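Local coordinates for protein citrinin polyketide synthase (Monascus purpureus, PDB 5MPT) that builds the polyketide precursor of the mycotoxin citrinin, this piece being its C-methylation domain, which transfers methyl groups to the growing chain, at residues T238-S243 with K263-E268; R209-G214 with H277-I282; I281-N286 with F310-E315. All coordinates share one frame; numbering follows the deposited sequence.

Contact 1 (T238-S243 with K263-E268); sequences TMTDLS and KVVNIE. With SAH (S-adenosyl-L-homocysteine), chain B.
Asp241 and Val265 meet at the C-terminal end of a beta-alpha-beta unit of the class I methyltransferase fold, made of strand 235-241, helix 244-253 and strand 260-264. The segments are the ends of the two strands and the loops that follow, and two backbone bonds tie them: Lys263 N to Met239 O at 3.1 Å, and Val265 N to Asp241 O at 3.0 Å, the latter donor standing above the carbonyl plane. Between them Thr240 and Val265 pack obliquely, OG1 and CB of the threonine against CB and CG2 of the valine. Thr240 OG1 is bonded to Glu212 O of the next strand, and a water joins it to Val265 O.

With CG anti to the backbone N (chi1 -162°), the carboxylate of Asp241 faces the ribose of S-adenosyl-L-homocysteine, as is usual for an acidic residue here in this family. OD1 takes O3' and OD2 takes O2', each at 2.7 Å. OD2 also accepts Ser243 N on its anti lone pair, an Asx turn that steadies the carboxylate. In the loop after strand 260-264, Asn266 lies alongside Leu242, whose CD1 is 3.6 Å from Asn266 CG, while Leu242 CB and CD2 lean on the adenine. Asn266 OD1 receives N6 of the adenine at 2.9 Å and Glu268 N in a second Asx turn; Ile267 N meets the adenine N1 at 3.0 Å. An amino donor and a ring acceptor are thus both matched, consistent with selection for adenine, while the paired ribose hydroxyls are held by one carboxylate that is also bonded to Ser243 N.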
loop_
_atom_site.group_PDB
_atom_site.type_symbol
_atom_site.label_atom_id
_atom_site.label_comp_id
_atom_site.label_asym_id
_atom_site.label_seq_id
_atom_site.Cartn_x
_atom_site.Cartn_y
_atom_site.Cartn_z
ATOM N N THR A 238 -1.189 -1.681 20.323
ATOM C CA THR A 238 -0.819 -3.045 20.010
ATOM C C THR A 238 -0.402 -3.060 18.546
ATOM O O THR A 238 -1.228 -2.871 17.641
ATOM C CB THR A 238 -1.970 -4.011 20.304
ATOM O OG1 THR A 238 -2.376 -3.876 21.674
ATOM C CG2 THR A 238 -1.551 -5.454 20.061
ATOM N N MET A 239 0.886 -3.250 18.321
ATOM C CA MET A 239 1.430 -3.342 16.983
ATOM C C MET A 239 1.456 -4.812 16.584
ATOM O O MET A 239 2.030 -5.644 17.298
ATOM C CB MET A 239 2.828 -2.745 16.947
ATOM C CG MET A 239 3.422 -2.721 15.577
ATOM S SD MET A 239 5.172 -2.415 15.647
ATOM C CE MET A 239 5.523 -2.421 13.892
ATOM N N THR A 240 0.831 -5.135 15.456
ATOM C CA THR A 240 0.717 -6.525 15.029
ATOM C C THR A 240 1.015 -6.682 13.541
ATOM O O THR A 240 1.005 -5.719 12.768
ATOM C CB THR A 240 -0.680 -7.077 15.329
ATOM O OG1 THR A 240 -1.604 -6.675 14.316
ATOM C CG2 THR A 240 -1.192 -6.609 16.692
ATOM N N ASP A 241 1.295 -7.929 13.150
ATOM C CA ASP A 241 1.553 -8.282 11.754
ATOM C C ASP A 241 1.500 -9.791 11.655
ATOM O O ASP A 241 1.620 -10.493 12.653
ATOM C CB ASP A 241 2.923 -7.785 11.259
ATOM C CG ASP A 241 3.035 -7.745 9.725
ATOM O OD1 ASP A 241 2.780 -6.699 9.090
ATOM O OD2 ASP A 241 3.401 -8.767 9.131
ATOM N N LEU A 242 1.335 -10.270 10.428
ATOM C CA LEU A 242 1.463 -11.692 10.175
ATOM C C LEU A 242 2.883 -12.184 10.424
ATOM O O LEU A 242 3.067 -13.352 10.781
ATOM C CB LEU A 242 1.059 -12.000 8.728
ATOM C CG LEU A 242 0.887 -13.507 8.413
ATOM C CD1 LEU A 242 -0.188 -14.141 9.270
ATOM C CD2 LEU A 242 0.520 -13.695 6.956
ATOM N N SER A 243 3.890 -11.331 10.213
ATOM C CA SER A 243 5.295 -11.734 10.238
ATOM C C SER A 243 5.878 -11.624 11.644
ATOM O O SER A 243 5.915 -10.538 12.222
ATOM C CB SER A 243 6.104 -10.874 9.271
ATOM O OG SER A 243 7.481 -10.896 9.602
ATOM N N LYS A 263 2.471 -8.200 18.990
ATOM C CA LYS A 263 1.841 -9.510 18.839
ATOM C C LYS A 263 1.670 -9.853 17.356
ATOM O O LYS A 263 1.425 -8.968 16.528
ATOM C CB LYS A 263 0.477 -9.558 19.566
ATOM C CG LYS A 263 -0.222 -10.933 19.551
ATOM C CD LYS A 263 -1.575 -10.938 20.320
ATOM C CE LYS A 263 -2.221 -12.343 20.375
ATOM N NZ LYS A 263 -3.504 -12.372 21.145
ATOM N N VAL A 264 1.832 -11.143 17.031
ATOM C CA VAL A 264 1.529 -11.678 15.703
ATOM C C VAL A 264 0.024 -11.881 15.580
ATOM O O VAL A 264 -0.583 -12.606 16.379
ATOM C CB VAL A 264 2.271 -13.008 15.470
ATOM C CG1 VAL A 264 1.937 -13.576 14.094
ATOM C CG2 VAL A 264 3.782 -12.820 15.615
ATOM N N VAL A 265 -0.587 -11.270 14.567
ATOM C CA VAL A 265 -2.029 -11.374 14.360
ATOM C C VAL A 265 -2.292 -11.511 12.871
ATOM O O VAL A 265 -1.782 -10.723 12.068
ATOM C CB VAL A 265 -2.800 -10.167 14.922
ATOM C CG1 VAL A 265 -4.284 -10.248 14.526
ATOM C CG2 VAL A 265 -2.627 -10.091 16.415
ATOM N N ASN A 266 -3.098 -12.493 12.506
ATOM C CA ASN A 266 -3.491 -12.719 11.121
ATOM C C ASN A 266 -4.880 -12.137 10.906
ATOM O O ASN A 266 -5.839 -12.542 11.582
ATOM C CB ASN A 266 -3.474 -14.216 10.821
ATOM C CG ASN A 266 -3.772 -14.538 9.374
ATOM O OD1 ASN A 266 -4.327 -13.744 8.629
ATOM N ND2 ASN A 266 -3.466 -15.776 8.999
ATOM N N ILE A 267 -4.956 -11.118 10.046
ATOM C CA ILE A 267 -6.205 -10.452 9.683
ATOM C C ILE A 267 -7.281 -11.437 9.280
ATOM O O ILE A 267 -8.470 -11.189 9.532
ATOM C CB ILE A 267 -5.944 -9.446 8.551
ATOM C CG1 ILE A 267 -4.979 -8.367 9.037
ATOM C CG2 ILE A 267 -7.258 -8.862 7.998
ATOM C CD1 ILE A 267 -4.321 -7.539 7.931
ATOM N N GLU A 268 -6.896 -12.567 8.650
ATOM C CA GLU A 268 -7.879 -13.522 8.140
ATOM C C GLU A 268 -8.447 -14.417 9.229
ATOM O O GLU A 268 -9.489 -15.045 9.006
ATOM C CB GLU A 268 -7.264 -14.417 7.049
ATOM C CG GLU A 268 -6.844 -13.630 5.832
ATOM C CD GLU A 268 -6.510 -14.484 4.620
ATOM O OE1 GLU A 268 -6.778 -15.716 4.652
ATOM O OE2 GLU A 268 -5.986 -13.922 3.637
HETATM N N SAH B . 1.865 -1.329 6.828
HETATM C CA SAH B . 3.031 -1.849 6.053
HETATM C CB SAH B . 3.055 -1.586 4.552
HETATM C CG SAH B . 2.106 -2.447 3.738
HETATM S SD SAH B . 2.945 -4.047 3.472
HETATM C C SAH B . 4.314 -1.220 6.666
HETATM O O SAH B . 5.365 -1.993 6.493
HETATM O OXT SAH B . 4.354 -0.139 7.198
HETATM C "C5'" SAH B . 1.663 -5.244 3.924
HETATM C "C4'" SAH B . 1.928 -5.751 5.327
HETATM O "O4'" SAH B . 0.796 -6.587 5.650
HETATM C "C3'" SAH B . 3.181 -6.622 5.486
HETATM O "O3'" SAH B . 3.831 -6.204 6.683
HETATM C "C2'" SAH B . 2.614 -8.048 5.596
HETATM O "O2'" SAH B . 3.404 -8.890 6.433
HETATM C "C1'" SAH B . 1.261 -7.774 6.242
HETATM N N9 SAH B . 0.241 -8.797 6.046
HETATM C C8 SAH B . -0.034 -9.514 4.913
HETATM N N7 SAH B . -0.986 -10.404 5.057
HETATM C C5 SAH B . -1.363 -10.267 6.386
HETATM C C6 SAH B . -2.326 -10.927 7.175
HETATM N N6 SAH B . -3.096 -11.930 6.734
HETATM N N1 SAH B . -2.447 -10.543 8.460
HETATM C C2 SAH B . -1.661 -9.566 8.924
HETATM N N3 SAH B . -0.725 -8.867 8.281
HETATM C C4 SAH B . -0.620 -9.274 7.005
HETATM O O HOH W 1 -1.725 -7.830 11.888
#

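Contact 2 (R209-G214 with H277-I282); sequences RILEMG and HSQHII. With SAH (S-adenosyl-L-homocysteine), chain B.
Arg209 and His280 meet where two central parallel strands start. Arg209 N donates to His280 ND1 at 3.0 Å along a nearly straight line (172°), although the nitrogen sits 24° out of the ring plane, and Arg209 O returns the grip by accepting both His280 N and Ile281 N. Ser10 O holds the far nitrogen of the ring, NE2, which fixes its rotation. Further along, the packing is dense and apolar: Ile210 CG1 lies 4.0 Å from Ile281 CD1, the two chains side by side, and on the other face Leu211 CB is 4.4 Å from Ile282 CG1. Leu211 N donates to Ile281 O at 2.9 Å, in the parallel pairing of Ile210 with Ile281 and Leu211 with Ile282. These strands, 208-213 and 279-285, are first and fourth in chain order and neighbours in the Rossmann-like sheet; the first runs on to Gly214, whose O accepts the amino nitrogen of S-adenosyl-L-homocysteine.

The flank beside the partly exposed Ser278 is looser. Gln279 NE2 bonds Ser278 OG, itself bonded to Leu275 O. Arg209 stretches past Ser278 O, a water joining that oxygen to NH1; NH1 also bonds Leu7 O, and NE forms a salt bridge with Glu236.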
loop_
_atom_site.group_PDB
_atom_site.type_symbol
_atom_site.label_atom_id
_atom_site.label_comp_id
_atom_site.label_asym_id
_atom_site.label_seq_id
_atom_site.Cartn_x
_atom_site.Cartn_y
_atom_site.Cartn_z
ATOM N N ARG A 209 -7.443 2.316 23.304
ATOM C CA ARG A 209 -6.865 1.071 22.836
ATOM C C ARG A 209 -6.836 1.085 21.320
ATOM O O ARG A 209 -7.884 1.135 20.659
ATOM C CB ARG A 209 -7.647 -0.120 23.390
ATOM C CG ARG A 209 -7.674 -0.098 24.918
ATOM C CD ARG A 209 -8.327 -1.333 25.554
ATOM N NE ARG A 209 -7.899 -1.455 26.954
ATOM C CZ ARG A 209 -8.697 -1.465 28.011
ATOM N NH1 ARG A 209 -10.020 -1.399 27.874
ATOM N NH2 ARG A 209 -8.157 -1.570 29.222
ATOM N N ILE A 210 -5.624 1.058 20.786
ATOM C CA ILE A 210 -5.355 1.151 19.356
ATOM C C ILE A 210 -4.603 -0.102 18.947
ATOM O O ILE A 210 -3.604 -0.466 19.582
ATOM C CB ILE A 210 -4.518 2.395 19.010
ATOM C CG1 ILE A 210 -5.190 3.645 19.556
ATOM C CG2 ILE A 210 -4.275 2.449 17.487
ATOM C CD1 ILE A 210 -4.375 4.956 19.318
ATOM N N LEU A 211 -5.078 -0.762 17.898
ATOM C CA LEU A 211 -4.414 -1.946 17.372
ATOM C C LEU A 211 -4.084 -1.714 15.906
ATOM O O LEU A 211 -4.967 -1.379 15.108
ATOM C CB LEU A 211 -5.284 -3.188 17.538
ATOM C CG LEU A 211 -4.627 -4.532 17.178
ATOM C CD1 LEU A 211 -5.099 -5.610 18.167
ATOM C CD2 LEU A 211 -4.951 -4.902 15.759
ATOM N N GLU A 212 -2.829 -1.911 15.551
ATOM C CA GLU A 212 -2.387 -1.763 14.176
ATOM C C GLU A 212 -2.201 -3.147 13.570
ATOM O O GLU A 212 -1.447 -3.971 14.098
ATOM C CB GLU A 212 -1.100 -0.942 14.084
ATOM C CG GLU A 212 -0.662 -0.752 12.650
ATOM C CD GLU A 212 0.610 0.032 12.487
ATOM O OE1 GLU A 212 1.244 0.386 13.502
ATOM O OE2 GLU A 212 0.990 0.251 11.318
ATOM N N MET A 213 -2.910 -3.395 12.478
ATOM C CA MET A 213 -2.730 -4.618 11.721
ATOM C C MET A 213 -1.778 -4.379 10.563
ATOM O O MET A 213 -1.659 -3.272 10.050
ATOM C CB MET A 213 -4.066 -5.126 11.203
ATOM C CG MET A 213 -5.014 -5.428 12.348
ATOM S SD MET A 213 -6.541 -6.157 11.784
ATOM C CE MET A 213 -6.940 -7.221 13.162
ATOM N N GLY A 214 -1.089 -5.450 10.190
ATOM C CA GLY A 214 -0.163 -5.367 9.059
ATOM C C GLY A 214 0.862 -4.272 9.233
ATOM O O GLY A 214 1.281 -3.628 8.253
ATOM N N HIS A 277 -14.169 -7.154 20.761
ATOM C CA HIS A 277 -14.730 -5.909 21.306
ATOM C C HIS A 277 -13.743 -5.228 22.247
ATOM O O HIS A 277 -14.113 -4.741 23.316
ATOM C CB HIS A 277 -16.041 -6.177 22.051
ATOM C CG HIS A 277 -17.168 -6.690 21.202
ATOM N ND1 HIS A 277 -17.223 -6.530 19.837
ATOM C CD2 HIS A 277 -18.296 -7.364 21.546
ATOM C CE1 HIS A 277 -18.334 -7.074 19.373
ATOM N NE2 HIS A 277 -19.007 -7.581 20.391
ATOM N N SER A 278 -12.473 -5.209 21.870
ATOM C CA SER A 278 -11.431 -4.728 22.757
ATOM C C SER A 278 -10.856 -3.391 22.348
ATOM O O SER A 278 -10.399 -2.647 23.217
ATOM C CB SER A 278 -10.290 -5.734 22.860
ATOM O OG SER A 278 -9.692 -5.960 21.604
ATOM N N GLN A 279 -10.886 -3.051 21.063
ATOM C CA GLN A 279 -10.157 -1.904 20.562
ATOM C C GLN A 279 -11.056 -0.732 20.161
ATOM O O GLN A 279 -12.127 -0.927 19.569
ATOM C CB GLN A 279 -9.321 -2.311 19.332
ATOM C CG GLN A 279 -8.401 -3.442 19.523
ATOM C CD GLN A 279 -7.382 -3.232 20.626
ATOM O OE1 GLN A 279 -6.652 -2.255 20.664
ATOM N NE2 GLN A 279 -7.346 -4.179 21.547
ATOM N N HIS A 280 -10.600 0.492 20.470
ATOM C CA HIS A 280 -11.247 1.717 19.986
ATOM C C HIS A 280 -10.955 1.978 18.520
ATOM O O HIS A 280 -11.838 2.426 17.776
ATOM C CB HIS A 280 -10.768 2.940 20.775
ATOM C CG HIS A 280 -11.190 2.928 22.205
ATOM N ND1 HIS A 280 -10.401 2.395 23.201
ATOM C CD2 HIS A 280 -12.308 3.390 22.809
ATOM C CE1 HIS A 280 -11.021 2.529 24.363
ATOM N NE2 HIS A 280 -12.182 3.116 24.145
ATOM N N ILE A 281 -9.733 1.684 18.094
ATOM C CA ILE A 281 -9.213 2.052 16.781
ATOM C C ILE A 281 -8.404 0.902 16.229
ATOM O O ILE A 281 -7.503 0.382 16.900
ATOM C CB ILE A 281 -8.327 3.309 16.865
ATOM C CG1 ILE A 281 -9.082 4.437 17.526
ATOM C CG2 ILE A 281 -7.822 3.702 15.500
ATOM C CD1 ILE A 281 -8.186 5.656 17.776
ATOM N N ILE A 282 -8.709 0.505 15.000
ATOM C CA ILE A 282 -7.830 -0.365 14.240
ATOM C C ILE A 282 -7.271 0.423 13.066
ATOM O O ILE A 282 -8.022 0.970 12.253
ATOM C CB ILE A 282 -8.538 -1.641 13.781
ATOM C CG1 ILE A 282 -8.803 -2.471 15.027
ATOM C CG2 ILE A 282 -7.662 -2.445 12.776
ATOM C CD1 ILE A 282 -9.654 -3.636 14.813
HETATM N N SAH B . 1.865 -1.329 6.828
HETATM C CA SAH B . 3.031 -1.849 6.053
HETATM C CB SAH B . 3.055 -1.586 4.552
HETATM C CG SAH B . 2.106 -2.447 3.738
HETATM S SD SAH B . 2.945 -4.047 3.472
HETATM C C SAH B . 4.314 -1.220 6.666
HETATM O O SAH B . 5.365 -1.993 6.493
HETATM O OXT SAH B . 4.354 -0.139 7.198
HETATM C "C5'" SAH B . 1.663 -5.244 3.924
HETATM C "C4'" SAH B . 1.928 -5.751 5.327
HETATM O "O4'" SAH B . 0.796 -6.587 5.650
HETATM C "C3'" SAH B . 3.181 -6.622 5.486
HETATM O "O3'" SAH B . 3.831 -6.204 6.683
HETATM C "C2'" SAH B . 2.614 -8.048 5.596
HETATM O "O2'" SAH B . 3.404 -8.890 6.433
HETATM C "C1'" SAH B . 1.261 -7.774 6.242
HETATM N N9 SAH B . 0.241 -8.797 6.046
HETATM C C8 SAH B . -0.034 -9.514 4.913
HETATM N N7 SAH B . -0.986 -10.404 5.057
HETATM C C5 SAH B . -1.363 -10.267 6.386
HETATM C C6 SAH B . -2.326 -10.927 7.175
HETATM N N6 SAH B . -3.096 -11.930 6.734
HETATM N N1 SAH B . -2.447 -10.543 8.460
HETATM C C2 SAH B . -1.661 -9.566 8.924
HETATM N N3 SAH B . -0.725 -8.867 8.281
HETATM C C4 SAH B . -0.620 -9.274 7.005
HETATM O O HOH W 2 -11.884 -2.137 25.408
HETATM O O HOH W 3 -4.441 -2.103 22.000
#

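Contact 3 (I281-N286 with F310-E315); sequences IILATN and FLLLLE. With SAH (S-adenosyl-L-homocysteine), chain B.
Asn286 brings its side chain alongside Leu314 and Glu315. Its CB stands 4.0 Å from CG of S-adenosyl-L-homocysteine and equally far from Leu314 O. The amide carbon CG follows, 3.6 Å from the same Leu314 O, and there the group divides. OD1 comes within 3.4 Å of Glu315 CA and accepts Met316 N, whereas ND2 is bonded to Gln375 OE1. Both ends of the amide are therefore engaged, which should keep it from flipping. The Asn286 and Glu315 side chains run past each other in opposite directions, amide and carboxylate planes 76° apart.

Asn286 N bonds Leu314 O at 2.7 Å, the last of five hydrogen bonds that alternate between the strands. They are the fourth and fifth strands, in chain order, of the Rossmann-like methyltransferase sheet, running parallel with their axes 8° apart, and Thr285 O at the C-terminal end accepts the amino nitrogen of S-adenosyl-L-homocysteine. The side chains sort themselves onto two faces. On one, Ile281 CG1 and CG2 rest against the distal carbons of the Phe310 ring, Leu283 CD2 meets Leu312 CB, and Thr285 lies beside Leu314, with OG1 bonded to Thr220; helix 181-198 covers Ile281, Phe310 and Leu314. On the other, Leu311 CD1 is 3.8 Å from Ile282 CG2, and Leu313 CD2 fits against the small Ala284 CB, with helix 347-356 packed on both leucines. Glu315, an active-site residue, bends at chi2 (-77°) toward Asn286: OE1 bonds His289, another active-site residue, and OE2 receives a water that also donates to Ala284 O.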
loop_
_atom_site.group_PDB
_atom_site.type_symbol
_atom_site.label_atom_id
_atom_site.label_comp_id
_atom_site.label_asym_id
_atom_site.label_seq_id
_atom_site.Cartn_x
_atom_site.Cartn_y
_atom_site.Cartn_z
ATOM N N ILE A 281 -9.733 1.684 18.094
ATOM C CA ILE A 281 -9.213 2.052 16.781
ATOM C C ILE A 281 -8.404 0.902 16.229
ATOM O O ILE A 281 -7.503 0.382 16.900
ATOM C CB ILE A 281 -8.327 3.309 16.865
ATOM C CG1 ILE A 281 -9.082 4.437 17.526
ATOM C CG2 ILE A 281 -7.822 3.702 15.500
ATOM C CD1 ILE A 281 -8.186 5.656 17.776
ATOM N N ILE A 282 -8.709 0.505 15.000
ATOM C CA ILE A 282 -7.830 -0.365 14.240
ATOM C C ILE A 282 -7.271 0.423 13.066
ATOM O O ILE A 282 -8.022 0.970 12.253
ATOM C CB ILE A 282 -8.538 -1.641 13.781
ATOM C CG1 ILE A 282 -8.803 -2.471 15.027
ATOM C CG2 ILE A 282 -7.662 -2.445 12.776
ATOM C CD1 ILE A 282 -9.654 -3.636 14.813
ATOM N N LEU A 283 -5.955 0.517 13.042
ATOM C CA LEU A 283 -5.171 1.081 11.951
ATOM C C LEU A 283 -4.701 -0.039 11.036
ATOM O O LEU A 283 -4.283 -1.080 11.528
ATOM C CB LEU A 283 -3.968 1.828 12.523
ATOM C CG LEU A 283 -4.260 3.032 13.421
ATOM C CD1 LEU A 283 -2.966 3.720 13.830
ATOM C CD2 LEU A 283 -5.198 4.010 12.750
ATOM N N ALA A 284 -4.738 0.180 9.704
ATOM C CA ALA A 284 -4.389 -0.890 8.759
ATOM C C ALA A 284 -3.953 -0.221 7.457
ATOM O O ALA A 284 -4.800 0.200 6.659
ATOM C CB ALA A 284 -5.556 -1.842 8.540
ATOM N N THR A 285 -2.645 -0.164 7.241
ATOM C CA THR A 285 -2.074 0.514 6.083
ATOM C C THR A 285 -1.642 -0.532 5.075
ATOM O O THR A 285 -0.658 -1.243 5.303
ATOM C CB THR A 285 -0.901 1.392 6.505
ATOM O OG1 THR A 285 -1.385 2.413 7.379
ATOM C CG2 THR A 285 -0.153 1.978 5.290
ATOM N N ASN A 286 -2.413 -0.620 3.975
ATOM C CA ASN A 286 -2.099 -1.401 2.776
ATOM C C ASN A 286 -1.793 -2.853 3.097
ATOM O O ASN A 286 -0.927 -3.490 2.479
ATOM C CB ASN A 286 -0.995 -0.724 1.983
ATOM C CG ASN A 286 -1.566 0.353 1.103
ATOM O OD1 ASN A 286 -2.566 0.119 0.396
ATOM N ND2 ASN A 286 -1.015 1.548 1.169
ATOM N N PHE A 310 -13.707 2.305 15.557
ATOM C CA PHE A 310 -13.676 2.425 14.109
ATOM C C PHE A 310 -12.394 1.846 13.545
ATOM O O PHE A 310 -11.348 1.761 14.209
ATOM C CB PHE A 310 -13.805 3.880 13.636
ATOM C CG PHE A 310 -12.684 4.760 14.064
ATOM C CD1 PHE A 310 -12.770 5.488 15.225
ATOM C CD2 PHE A 310 -11.565 4.908 13.278
ATOM C CE1 PHE A 310 -11.762 6.298 15.626
ATOM C CE2 PHE A 310 -10.546 5.758 13.671
ATOM C CZ PHE A 310 -10.637 6.451 14.828
ATOM N N LEU A 311 -12.504 1.498 12.277
ATOM C CA LEU A 311 -11.389 1.112 11.434
ATOM C C LEU A 311 -10.934 2.306 10.604
ATOM O O LEU A 311 -11.757 2.964 9.965
ATOM C CB LEU A 311 -11.817 -0.028 10.517
ATOM C CG LEU A 311 -10.882 -0.419 9.349
ATOM C CD1 LEU A 311 -9.568 -0.930 9.887
ATOM C CD2 LEU A 311 -11.572 -1.469 8.524
ATOM N N LEU A 312 -9.626 2.512 10.549
ATOM C CA LEU A 312 -9.011 3.492 9.659
ATOM C C LEU A 312 -8.094 2.737 8.712
ATOM O O LEU A 312 -6.981 2.355 9.084
ATOM C CB LEU A 312 -8.254 4.562 10.434
ATOM C CG LEU A 312 -7.771 5.702 9.547
ATOM C CD1 LEU A 312 -8.917 6.502 8.971
ATOM C CD2 LEU A 312 -6.918 6.638 10.363
ATOM N N LEU A 313 -8.582 2.532 7.499
ATOM C CA LEU A 313 -7.763 1.992 6.423
ATOM C C LEU A 313 -6.941 3.086 5.755
ATOM O O LEU A 313 -7.397 4.225 5.567
ATOM C CB LEU A 313 -8.640 1.335 5.364
ATOM C CG LEU A 313 -9.440 0.119 5.769
ATOM C CD1 LEU A 313 -10.520 -0.139 4.743
ATOM C CD2 LEU A 313 -8.520 -1.101 5.870
ATOM N N LEU A 314 -5.716 2.739 5.400
ATOM C CA LEU A 314 -4.939 3.511 4.439
ATOM C C LEU A 314 -4.720 2.547 3.295
ATOM O O LEU A 314 -3.977 1.576 3.451
ATOM C CB LEU A 314 -3.615 4.000 5.025
ATOM C CG LEU A 314 -2.940 5.145 4.257
ATOM C CD1 LEU A 314 -1.768 5.704 5.047
ATOM C CD2 LEU A 314 -2.468 4.721 2.884
ATOM N N GLU A 315 -5.430 2.760 2.189
ATOM C CA GLU A 315 -5.428 1.817 1.080
ATOM C C GLU A 315 -5.163 2.511 -0.233
ATOM O O GLU A 315 -5.701 3.588 -0.509
ATOM C CB GLU A 315 -6.768 1.077 0.982
ATOM C CG GLU A 315 -6.872 -0.075 1.918
ATOM C CD GLU A 315 -6.098 -1.276 1.430
ATOM O OE1 GLU A 315 -5.742 -1.322 0.222
ATOM O OE2 GLU A 315 -5.821 -2.161 2.261
HETATM N N SAH B . 1.865 -1.329 6.828
HETATM C CA SAH B . 3.031 -1.849 6.053
HETATM C CB SAH B . 3.055 -1.586 4.552
HETATM C CG SAH B . 2.106 -2.447 3.738
HETATM S SD SAH B . 2.945 -4.047 3.472
HETATM C C SAH B . 4.314 -1.220 6.666
HETATM O O SAH B . 5.365 -1.993 6.493
HETATM O OXT SAH B . 4.354 -0.139 7.198
HETATM C "C5'" SAH B . 1.663 -5.244 3.924
HETATM C "C4'" SAH B . 1.928 -5.751 5.327
HETATM O "O4'" SAH B . 0.796 -6.587 5.650
HETATM C "C3'" SAH B . 3.181 -6.622 5.486
HETATM O "O3'" SAH B . 3.831 -6.204 6.683
HETATM C "C2'" SAH B . 2.614 -8.048 5.596
HETATM O "O2'" SAH B . 3.404 -8.890 6.433
HETATM C "C1'" SAH B . 1.261 -7.774 6.242
HETATM N N9 SAH B . 0.241 -8.797 6.046
HETATM C C8 SAH B . -0.034 -9.514 4.913
HETATM N N7 SAH B . -0.986 -10.404 5.057
HETATM C C5 SAH B . -1.363 -10.267 6.386
HETATM C C6 SAH B . -2.326 -10.927 7.175
HETATM N N6 SAH B . -3.096 -11.930 6.734
HETATM N N1 SAH B . -2.447 -10.543 8.460
HETATM C C2 SAH B . -1.661 -9.566 8.924
HETATM N N3 SAH B . -0.725 -8.867 8.281
HETATM C C4 SAH B . -0.620 -9.274 7.005
HETATM O O HOH W 4 -5.306 -2.051 4.799
#

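Overall arrangement
All three contacts belong to one seven-stranded sheet and touch the same cofactor product. Contacts 2 and 3 are buried and share strand 279-285, with Ile281 and Ile282 serving both; contact 1 lies at the edge strand 260-264, one of the two outermost, and is only partly buried. It joins contact 2 through the adjacent strands 235-241 and 208-213, where Thr238 O is 2.8 Å from Glu212 N, but stays about 6 Å from contact 3 at the nearest atoms. Chemistry follows place: contact 1 is mostly polar recognition of ribose and adenine, contact 2 pairs apolar packing with a polar corner remote from the cofactor, and contact 3 runs from hydrophobic core to the catalytic end.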